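Local coordinates for uncharacterized protein (Shigella flexneri 5a str. M90T, PDB 5EUR) that is of unknown function but may be related to glutathione S-transferases and forms an assembly of three copies, at residues I10-S13 and A14-T18; K29-E33 and I34-T38; E81-E84 and A85-R89. All coordinates share one frame; numbering follows the deposited sequence.

Contact 1 (I10-S13 and A14-T18); sequences IALS and ADKET
Ser13 N donates to Thr18 O at 2.9 Å, closing the connection between two antiparallel strands, and a type I beta turn from Ser13 to Lys16 starts the reversal with Lys16 N on Ser13 O. Lys16 continues it with a positive phi of 68°. Ser13 is small enough to sit buried inside the loop, where its hydroxyl does two jobs. OG donates to Asp15 OD1 at 2.7 Å and accepts from Thr18 N at 3.1 Å in an almost straight bond (172°). Asp15 suits the turn because its short carboxylate folds back on the chain: with CG between the backbone N and the carbonyl carbon (chi1 64°), OD1 also takes Glu17 N at 2.9 Å, an Asx turn. The two donors reach OD1 from opposite faces of the carboxylate plane, which should fix its rotation. On the apolar side Leu12 CD2 rests against Lys16 CD at 3.6 Å, the lysine lending its methylenes while NZ bonds to Gln96. Arg126 of the second subunit forms a salt bridge with Asp15 and a hydrogen bond with Thr18 OG1, which also bonds to Glu25, so the hairpin loop between strands 10-12 and 18-21 joins an interface, while Leu12 leans on Thr28 of helix 28-43.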
ATOM      1  N   ILE A  10       9.455   0.260  11.369  1.00 26.17           N
ATOM      2  CA  ILE A  10       9.664  -0.965  10.603  1.00 16.58           C
ATOM      3  C   ILE A  10      10.529  -1.926  11.408  1.00 20.35           C
ATOM      4  O   ILE A  10      11.651  -1.584  11.802  1.00 21.00           O
ATOM      5  CB  ILE A  10      10.342  -0.704   9.245  1.00 15.75           C
ATOM      6  CG1 ILE A  10       9.589   0.329   8.411  1.00 17.73           C
ATOM      7  CG2 ILE A  10      10.452  -1.996   8.466  1.00 15.33           C
ATOM      8  CD1 ILE A  10      10.452   0.834   7.245  1.00 15.00           C
ATOM      9  N   ALA A  11      10.041  -3.147  11.583  1.00 17.94           N
ATOM     10  CA  ALA A  11      10.835  -4.220  12.165  1.00 17.05           C
ATOM     11  C   ALA A  11      10.842  -5.391  11.204  1.00 21.15           C
ATOM     12  O   ALA A  11       9.785  -5.796  10.713  1.00 20.10           O
ATOM     13  CB  ALA A  11      10.281  -4.651  13.523  1.00 20.48           C
ATOM     14  N   LEU A  12      12.024  -5.936  10.946  1.00 20.83           N
ATOM     15  CA  LEU A  12      12.172  -7.096  10.082  1.00 19.14           C
ATOM     16  C   LEU A  12      12.094  -8.363  10.928  1.00 20.34           C
ATOM     17  O   LEU A  12      12.692  -8.440  12.005  1.00 22.43           O
ATOM     18  CB  LEU A  12      13.508  -7.009   9.335  1.00 20.93           C
ATOM     19  CG  LEU A  12      13.907  -8.013   8.257  1.00 22.69           C
ATOM     20  CD1 LEU A  12      12.867  -8.066   7.159  1.00 19.01           C
ATOM     21  CD2 LEU A  12      15.246  -7.609   7.659  1.00 22.24           C
ATOM     22  N   SER A  13      11.335  -9.342  10.449  1.00 19.87           N
ATOM     23  CA  SER A  13      11.155 -10.593  11.173  1.00 23.17           C
ATOM     24  C   SER A  13      12.468 -11.370  11.234  1.00 23.06           C
ATOM     25  O   SER A  13      13.376 -11.175  10.424  1.00 22.18           O
ATOM     26  CB  SER A  13      10.076 -11.452  10.506  1.00 22.25           C
ATOM     27  OG  SER A  13      10.518 -12.000   9.267  1.00 19.14           O
ATOM     28  N   ALA A  14      12.550 -12.289  12.202  1.00 25.65           N
ATOM     29  CA  ALA A  14      13.774 -13.067  12.368  1.00 25.62           C
ATOM     30  C   ALA A  14      14.092 -13.878  11.116  1.00 24.05           C
ATOM     31  O   ALA A  14      15.251 -13.945  10.691  1.00 29.07           O
ATOM     32  CB  ALA A  14      13.648 -13.978  13.589  1.00 29.25           C
ATOM     33  N   ASP A  15      13.080 -14.480  10.495  1.00 25.45           N
ATOM     34  CA  ASP A  15      13.330 -15.214   9.259  1.00 23.78           C
ATOM     35  C   ASP A  15      13.366 -14.313   8.034  1.00 25.63           C
ATOM     36  O   ASP A  15      13.541 -14.819   6.921  1.00 27.13           O
ATOM     37  CB  ASP A  15      12.300 -16.339   9.078  1.00 25.66           C
ATOM     38  CG  ASP A  15      10.873 -15.837   8.923  1.00 31.37           C
ATOM     39  OD1 ASP A  15      10.655 -14.634   8.661  1.00 26.71           O
ATOM     40  OD2 ASP A  15       9.953 -16.667   9.065  1.00 34.32           O
ATOM     41  N   LYS A  16      13.205 -13.000   8.220  1.00 24.14           N
ATOM     42  CA  LYS A  16      13.265 -11.945   7.210  1.00 24.97           C
ATOM     43  C   LYS A  16      12.108 -11.991   6.225  1.00 21.21           C
ATOM     44  O   LYS A  16      12.096 -11.192   5.279  1.00 22.83           O
ATOM     45  CB  LYS A  16      14.576 -11.949   6.404  1.00 28.18           C
ATOM     46  CG  LYS A  16      15.853 -12.258   7.188  1.00 29.55           C
ATOM     47  CD  LYS A  16      16.401 -11.017   7.875  1.00 32.09           C
ATOM     48  CE  LYS A  16      17.832 -11.228   8.381  1.00 36.91           C
ATOM     49  NZ  LYS A  16      17.954 -12.368   9.335  1.00 38.90           N
ATOM     50  N   GLU A  17      11.138 -12.883   6.401  1.00 21.03           N
ATOM     51  CA  GLU A  17      10.104 -13.018   5.382  1.00 20.87           C
ATOM     52  C   GLU A  17       8.987 -11.994   5.529  1.00 18.25           C
ATOM     53  O   GLU A  17       8.265 -11.752   4.554  1.00 19.01           O
ATOM     54  CB  GLU A  17       9.517 -14.431   5.388  1.00 26.05           C
ATOM     55  CG  GLU A  17      10.483 -15.467   4.825  1.00 31.72           C
ATOM     56  CD  GLU A  17       9.878 -16.856   4.736  1.00 41.06           C
ATOM     57  OE1 GLU A  17       8.696 -17.026   5.105  1.00 43.95           O
ATOM     58  OE2 GLU A  17      10.590 -17.778   4.285  1.00 47.92           O
ATOM     59  N   THR A  18       8.824 -11.389   6.703  1.00 17.19           N
ATOM     60  CA  THR A  18       7.821 -10.343   6.880  1.00 16.59           C
ATOM     61  C   THR A  18       8.428  -9.133   7.581  1.00 15.94           C
ATOM     62  O   THR A  18       9.495  -9.198   8.197  1.00 18.27           O
ATOM     63  CB  THR A  18       6.590 -10.831   7.675  1.00 18.76           C
ATOM     64  OG1 THR A  18       6.982 -11.224   8.997  1.00 21.70           O
ATOM     65  CG2 THR A  18       5.882 -11.985   6.963  1.00 21.62           C
TER

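Contact 2 (K29-E33 and I34-T38); sequences KYFTE and IVVTT
Tyr30 O accepts two backbone donors, Ile34 N at 2.9 Å and Val35 N at 3.2 Å, the second lying in the carbonyl plane. Val36 N then reaches Phe31 O at 2.9 Å, also five residues on, while Thr37 OG1 donates to Glu33 O at 3.0 Å from above the carbonyl plane. Threonine suits this buried place in helix 28-43 because its hydroxyl can return to a carbonyl of the preceding turn. The bonds from residue i+5 mark a wider pi-type turn within an otherwise alpha-helical run, and around it two aromatic rings lie forward along the helix. Both have CG anti to the backbone N (chi1 176° in Tyr30), which sends them toward the following turn. Ile34 CB stands over one face of the Tyr30 ring in a CH-pi contact, 4.2 Å from its centroid, and Val35 CG2 comes to 3.4 Å from Tyr30 CE2. Val36 CG2 lies over a face of Phe31, 3.8 Å from the centroid, while Val35 CB approaches Phe31 CD1 obliquely. Branching suits Val35, which turns CG2 to Tyr30 and CG1 to Phe31. Farther out, Phe31 packs on Val19 and Ile57 of its own chain, Tyr30 lies near a bound magnesium ion, and Val35 meets Tyr30 of the second subunit.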
ATOM      1  N   LYS A  29       8.771  -8.772   0.698  1.00 15.39           N
ATOM      2  CA  LYS A  29       8.855  -8.436  -0.720  1.00 14.34           C
ATOM      3  C   LYS A  29       7.713  -7.525  -1.154  1.00 16.34           C
ATOM      4  O   LYS A  29       7.920  -6.637  -1.981  1.00 15.64           O
ATOM      5  CB  LYS A  29       8.880  -9.715  -1.559  1.00 18.35           C
ATOM      6  CG  LYS A  29      10.138 -10.532  -1.329  1.00 27.49           C
ATOM      7  CD  LYS A  29      11.338  -9.859  -1.970  1.00 29.30           C
ATOM      8  CE  LYS A  29      12.552  -9.901  -1.069  1.00 35.27           C
ATOM      9  NZ  LYS A  29      12.795  -8.543  -0.485  1.00 33.71           N
ATOM     10  N   TYR A  30       6.505  -7.716  -0.617  1.00 12.83           N
ATOM     11  CA  TYR A  30       5.436  -6.771  -0.941  1.00 13.63           C
ATOM     12  C   TYR A  30       5.800  -5.374  -0.461  1.00 13.17           C
ATOM     13  O   TYR A  30       5.629  -4.385  -1.187  1.00 12.73           O
ATOM     14  CB  TYR A  30       4.104  -7.212  -0.324  1.00 13.81           C
ATOM     15  CG  TYR A  30       2.997  -6.212  -0.553  1.00 13.46           C
ATOM     16  CD1 TYR A  30       2.315  -6.164  -1.766  1.00 15.04           C
ATOM     17  CD2 TYR A  30       2.635  -5.305   0.443  1.00 13.79           C
ATOM     18  CE1 TYR A  30       1.301  -5.239  -1.972  1.00 15.04           C
ATOM     19  CE2 TYR A  30       1.633  -4.374   0.237  1.00 13.58           C
ATOM     20  CZ  TYR A  30       0.974  -4.351  -0.971  1.00 14.25           C
ATOM     21  OH  TYR A  30      -0.018  -3.424  -1.178  1.00 13.45           O
ATOM     22  N   PHE A  31       6.314  -5.271   0.763  1.00 13.57           N
ATOM     23  CA  PHE A  31       6.683  -3.956   1.272  1.00 13.22           C
ATOM     24  C   PHE A  31       7.780  -3.316   0.422  1.00 13.69           C
ATOM     25  O   PHE A  31       7.687  -2.140   0.060  1.00 13.26           O
ATOM     26  CB  PHE A  31       7.118  -4.064   2.730  1.00 11.49           C
ATOM     27  CG  PHE A  31       7.431  -2.748   3.347  1.00 13.64           C
ATOM     28  CD1 PHE A  31       6.421  -1.812   3.551  1.00 13.77           C
ATOM     29  CD2 PHE A  31       8.718  -2.429   3.726  1.00 13.42           C
ATOM     30  CE1 PHE A  31       6.695  -0.582   4.125  1.00 14.25           C
ATOM     31  CE2 PHE A  31       8.995  -1.201   4.298  1.00 13.95           C
ATOM     32  CZ  PHE A  31       7.991  -0.280   4.498  1.00 14.98           C
ATOM     33  N   THR A  32       8.840  -4.066   0.100  1.00 12.40           N
ATOM     34  CA  THR A  32       9.958  -3.424  -0.589  1.00 12.98           C
ATOM     35  C   THR A  32       9.703  -3.227  -2.081  1.00 13.25           C
ATOM     36  O   THR A  32      10.173  -2.239  -2.651  1.00 16.48           O
ATOM     37  CB  THR A  32      11.255  -4.210  -0.370  1.00 15.84           C
ATOM     38  OG1 THR A  32      11.121  -5.534  -0.899  1.00 15.59           O
ATOM     39  CG2 THR A  32      11.587  -4.273   1.119  1.00 14.89           C
ATOM     40  N   GLU A  33       8.967  -4.128  -2.731  1.00 13.04           N
ATOM     41  CA  GLU A  33       8.737  -4.010  -4.168  1.00 11.96           C
ATOM     42  C   GLU A  33       7.552  -3.107  -4.509  1.00 14.56           C
ATOM     43  O   GLU A  33       7.586  -2.406  -5.531  1.00 18.01           O
ATOM     44  CB  GLU A  33       8.502  -5.394  -4.771  1.00 15.35           C
ATOM     45  CG  GLU A  33       9.659  -6.378  -4.574  1.00 17.65           C
ATOM     46  CD  GLU A  33      10.792  -6.156  -5.551  1.00 24.76           C
ATOM     47  OE1 GLU A  33      10.678  -5.258  -6.405  1.00 21.01           O
ATOM     48  OE2 GLU A  33      11.800  -6.885  -5.455  1.00 26.91           O
ATOM     49  N   ILE A  34       6.486  -3.124  -3.699  1.00 14.16           N
ATOM     50  CA  ILE A  34       5.304  -2.313  -3.998  1.00 13.02           C
ATOM     51  C   ILE A  34       5.250  -1.055  -3.127  1.00 12.84           C
ATOM     52  O   ILE A  34       5.179   0.073  -3.639  1.00 12.89           O
ATOM     53  CB  ILE A  34       4.011  -3.136  -3.825  1.00 13.21           C
ATOM     54  CG1 ILE A  34       4.019  -4.360  -4.746  1.00 17.63           C
ATOM     55  CG2 ILE A  34       2.789  -2.259  -4.083  1.00 13.81           C
ATOM     56  CD1 ILE A  34       3.764  -4.043  -6.202  1.00 19.15           C
ATOM     57  N   VAL A  35       5.277  -1.232  -1.802  1.00 11.61           N
ATOM     58  CA  VAL A  35       4.971  -0.108  -0.917  1.00 10.61           C
ATOM     59  C   VAL A  35       6.051   0.965  -0.995  1.00 10.44           C
ATOM     60  O   VAL A  35       5.760   2.143  -1.232  1.00  9.88           O
ATOM     61  CB  VAL A  35       4.742  -0.585   0.525  1.00 11.33           C
ATOM     62  CG1 VAL A  35       4.381   0.617   1.395  1.00 12.10           C
ATOM     63  CG2 VAL A  35       3.600  -1.571   0.541  1.00 13.42           C
ATOM     64  N   VAL A  36       7.314   0.587  -0.784  1.00  9.49           N
ATOM     65  CA  VAL A  36       8.366   1.594  -0.738  1.00 12.17           C
ATOM     66  C   VAL A  36       8.532   2.263  -2.092  1.00 11.85           C
ATOM     67  O   VAL A  36       8.681   3.484  -2.179  1.00 10.72           O
ATOM     68  CB  VAL A  36       9.679   0.962  -0.235  1.00 10.68           C
ATOM     69  CG1 VAL A  36      10.820   1.980  -0.298  1.00 12.82           C
ATOM     70  CG2 VAL A  36       9.479   0.442   1.185  1.00 12.72           C
ATOM     71  N   THR A  37       8.502   1.477  -3.170  1.00 10.94           N
ATOM     72  CA  THR A  37       8.603   2.049  -4.505  1.00 13.25           C
ATOM     73  C   THR A  37       7.526   3.103  -4.721  1.00 11.26           C
ATOM     74  O   THR A  37       7.800   4.189  -5.243  1.00 12.43           O
ATOM     75  CB  THR A  37       8.471   0.935  -5.539  1.00 14.64           C
ATOM     76  OG1 THR A  37       9.459  -0.079  -5.269  1.00 13.73           O
ATOM     77  CG2 THR A  37       8.654   1.487  -6.946  1.00 13.37           C
ATOM     78  N   THR A  38       6.300   2.812  -4.282  1.00  9.70           N
ATOM     79  CA  THR A  38       5.213   3.761  -4.501  1.00 10.53           C
ATOM     80  C   THR A  38       5.370   4.992  -3.613  1.00 10.04           C
ATOM     81  O   THR A  38       5.112   6.117  -4.059  1.00 11.72           O
ATOM     82  CB  THR A  38       3.868   3.069  -4.278  1.00 10.97           C
ATOM     83  OG1 THR A  38       3.822   1.872  -5.088  1.00 12.85           O
ATOM     84  CG2 THR A  38       2.735   4.015  -4.690  1.00 13.49           C
TER

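Contact 3 (E81-E84 and A85-R89); sequences ERQE and AERRR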
ATOM      1  N   GLU A  81      23.178  12.386   8.546  1.00 31.41           N
ATOM      2  CA  GLU A  81      21.892  11.714   8.689  1.00 31.05           C
ATOM      3  C   GLU A  81      21.984  10.272   8.209  1.00 21.62           C
ATOM      4  O   GLU A  81      21.419   9.365   8.845  1.00 23.28           O
ATOM      5  CB  GLU A  81      20.792  12.465   7.941  1.00 36.62           C
ATOM      6  CG  GLU A  81      19.873  13.264   8.858  1.00 38.20           C
ATOM      7  CD  GLU A  81      19.128  12.387   9.855  1.00 44.26           C
ATOM      8  OE1 GLU A  81      18.935  11.185   9.576  1.00 46.28           O
ATOM      9  OE2 GLU A  81      18.743  12.898  10.926  1.00 53.72           O
ATOM     10  N   ARG A  82      22.716  10.038   7.108  1.00 24.44           N
ATOM     11  CA  ARG A  82      22.941   8.661   6.676  1.00 23.02           C
ATOM     12  C   ARG A  82      23.655   7.866   7.757  1.00 24.41           C
ATOM     13  O   ARG A  82      23.380   6.681   7.950  1.00 18.46           O
ATOM     14  CB  ARG A  82      23.749   8.603   5.380  1.00 26.71           C
ATOM     15  CG  ARG A  82      22.958   8.750   4.096  1.00 30.18           C
ATOM     16  CD  ARG A  82      23.806   8.384   2.884  1.00 29.75           C
ATOM     17  NE  ARG A  82      24.763   9.431   2.518  1.00 31.32           N
ATOM     18  CZ  ARG A  82      26.084   9.305   2.593  1.00 36.54           C
ATOM     19  NH1 ARG A  82      26.623   8.170   3.015  1.00 39.78           N
ATOM     20  NH2 ARG A  82      26.869  10.313   2.236  1.00 38.91           N
ATOM     21  N   GLN A  83      24.586   8.502   8.470  1.00 23.10           N
ATOM     22  CA  GLN A  83      25.329   7.786   9.503  1.00 20.37           C
ATOM     23  C   GLN A  83      24.449   7.457  10.701  1.00 19.44           C
ATOM     24  O   GLN A  83      24.596   6.392  11.307  1.00 22.70           O
ATOM     25  CB  GLN A  83      26.551   8.603   9.929  1.00 22.12           C
ATOM     26  CG  GLN A  83      27.351   7.979  11.066  1.00 23.65           C
ATOM     27  CD  GLN A  83      27.860   6.582  10.757  1.00 18.40           C
ATOM     28  OE1 GLN A  83      28.014   6.197   9.597  1.00 23.05           O
ATOM     29  NE2 GLN A  83      28.133   5.813  11.808  1.00 21.01           N
ATOM     30  N   GLU A  84      23.525   8.349  11.058  1.00 19.60           N
ATOM     31  CA  GLU A  84      22.570   8.019  12.112  1.00 23.15           C
ATOM     32  C   GLU A  84      21.722   6.822  11.701  1.00 20.11           C
ATOM     33  O   GLU A  84      21.453   5.924  12.514  1.00 22.33           O
ATOM     34  CB  GLU A  84      21.697   9.232  12.432  1.00 27.67           C
ATOM     35  CG  GLU A  84      22.455  10.362  13.130  1.00 30.74           C
ATOM     36  CD  GLU A  84      23.126   9.911  14.413  1.00 33.32           C
ATOM     37  OE1 GLU A  84      22.467   9.225  15.227  1.00 37.64           O
ATOM     38  OE2 GLU A  84      24.323  10.228  14.601  1.00 36.95           O
ATOM     39  N   ALA A  85      21.326   6.781  10.424  1.00 17.79           N
ATOM     40  CA  ALA A  85      20.628   5.602   9.917  1.00 17.19           C
ATOM     41  C   ALA A  85      21.497   4.353  10.020  1.00 19.19           C
ATOM     42  O   ALA A  85      21.005   3.274  10.360  1.00 19.71           O
ATOM     43  CB  ALA A  85      20.193   5.833   8.470  1.00 19.18           C
ATOM     44  N   GLU A  86      22.789   4.478   9.718  1.00 16.34           N
ATOM     45  CA  GLU A  86      23.690   3.330   9.797  1.00 19.45           C
ATOM     46  C   GLU A  86      23.831   2.825  11.232  1.00 21.64           C
ATOM     47  O   GLU A  86      23.859   1.615  11.470  1.00 21.15           O
ATOM     48  CB  GLU A  86      25.056   3.696   9.209  1.00 18.59           C
ATOM     49  CG  GLU A  86      26.101   2.591   9.327  1.00 20.68           C
ATOM     50  CD  GLU A  86      25.858   1.391   8.412  1.00 26.37           C
ATOM     51  OE1 GLU A  86      25.099   1.512   7.427  1.00 23.92           O
ATOM     52  OE2 GLU A  86      26.441   0.311   8.677  1.00 25.36           O
ATOM     53  N   ARG A  87      23.907   3.734  12.206  1.00 20.84           N
ATOM     54  CA  ARG A  87      23.946   3.313  13.606  1.00 20.59           C
ATOM     55  C   ARG A  87      22.707   2.512  13.970  1.00 25.50           C
ATOM     56  O   ARG A  87      22.798   1.450  14.608  1.00 24.12           O
ATOM     57  CB  ARG A  87      24.062   4.535  14.513  1.00 24.14           C
ATOM     58  CG  ARG A  87      25.458   5.109  14.569  1.00 25.10           C
ATOM     59  CD  ARG A  87      25.488   6.425  15.319  1.00 32.50           C
ATOM     60  NE  ARG A  87      25.155   6.281  16.735  1.00 33.79           N
ATOM     61  CZ  ARG A  87      26.049   6.077  17.702  1.00 36.02           C
ATOM     62  NH1 ARG A  87      27.336   5.980  17.410  1.00 35.62           N
ATOM     63  NH2 ARG A  87      25.655   5.970  18.963  1.00 36.25           N
ATOM     64  N   ARG A  88      21.531   3.008  13.558  1.00 23.74           N
ATOM     65  CA  ARG A  88      20.291   2.278  13.819  1.00 23.41           C
ATOM     66  C   ARG A  88      20.298   0.913  13.128  1.00 22.25           C
ATOM     67  O   ARG A  88      19.856  -0.086  13.708  1.00 22.58           O
ATOM     68  CB  ARG A  88      19.109   3.143  13.362  1.00 22.87           C
ATOM     69  CG  ARG A  88      18.994   4.457  14.160  1.00 27.22           C
ATOM     70  CD  ARG A  88      17.884   5.402  13.679  1.00 28.67           C
ATOM     71  NE  ARG A  88      16.595   4.773  13.428  1.00 34.53           N
ATOM     72  CZ  ARG A  88      15.786   5.107  12.425  1.00 32.41           C
ATOM     73  NH1 ARG A  88      16.136   6.061  11.566  1.00 31.06           N
ATOM     74  NH2 ARG A  88      14.627   4.483  12.279  1.00 33.45           N
ATOM     75  N   ARG A  89      20.841   0.850  11.905  1.00 19.26           N
ATOM     76  CA  ARG A  89      20.928  -0.406  11.170  1.00 18.46           C
ATOM     77  C   ARG A  89      21.807  -1.413  11.896  1.00 22.28           C
ATOM     78  O   ARG A  89      21.451  -2.590  12.001  1.00 22.20           O
ATOM     79  CB  ARG A  89      21.467  -0.155   9.761  1.00 18.36           C
ATOM     80  CG  ARG A  89      21.540  -1.387   8.869  1.00 20.59           C
ATOM     81  CD  ARG A  89      22.185  -1.019   7.537  1.00 20.11           C
ATOM     82  NE  ARG A  89      22.306  -2.138   6.603  1.00 22.39           N
ATOM     83  CZ  ARG A  89      21.353  -2.517   5.748  1.00 23.90           C
ATOM     84  NH1 ARG A  89      20.187  -1.871   5.707  1.00 16.79           N
ATOM     85  NH2 ARG A  89      21.570  -3.542   4.930  1.00 24.96           N
TER
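Ala85 N bonds to Glu81 O at 3.0 Å, the first of four successive i to i+4 backbone bonds that carry helix 79-99 through this segment. The others join Glu86 to Arg82, Arg87 to Gln83 and Arg88 to Glu84, making a regular alpha helix. Its close-packed side is built around Ala85, whose CB lies 3.3 Å from Arg82 O. A single methyl suits this buried position, since it lets the helix come near Asn55 of helix 47-59. Beside it, Arg88 lays its aliphatic stem along the preceding turn, CG 3.3 Å from Glu84 O, before its guanidinium reaches a salt bridge with Asp56. Arg88 thus combines a long apolar stem for packing with a charged end for the neighbouring helix.

The solvent side is looser. Gln83 has CG anti to the backbone N (chi1 177°) and bends at chi2, bringing its amide over the next turn: OE1 stands 3.9 Å from Glu86 CB, and NE2 is equally far from Arg87 CG. These are contacts with aliphatic stems, and the amide and guanidinium planes of Gln83 and Arg87 are turned 64° apart. Glu84 and Arg87 run side by side in the same direction, yet Glu84 OE1 remains 4.3 Å from Arg87 NE, beyond a salt bridge. Long polar residues suit such a surface because their stems can lie on the helix while their polar ends point off it.

Glu86 is bound elsewhere, its carboxylate taking up His58 and Lys90, and Arg82 turns to Ser77 O. The chemistry therefore implies a division of labour: backbone bonds hold the turn itself, the charged ends of Glu86 and Arg88 tie the helix to other parts of the chain, and the nearby charges of Glu84 and Arg87 probably add only a mild electrostatic attraction.

Overall arrangement
The contacts follow one another along the chain: contact 1 turns the hairpin between strands 10-12 and 18-21, contact 2 lies in helix 28-43 just after the three-stranded antiparallel sheet, and contact 3 lies in the later helix 79-99. Contacts 1 and 2 have centres about 14 Å apart and meet where Ile10 CD1 packs 3.9 Å from Phe31 CZ, joining sheet to helix. Contact 3 touches neither, its centre about 19 Å from that of contact 1 and 21 Å from that of contact 2, across the chain's centre from contact 2. Contacts 1 and 2 meet the second subunit and contact 2 also the third, whereas no other chain of the assembly touches contact 3.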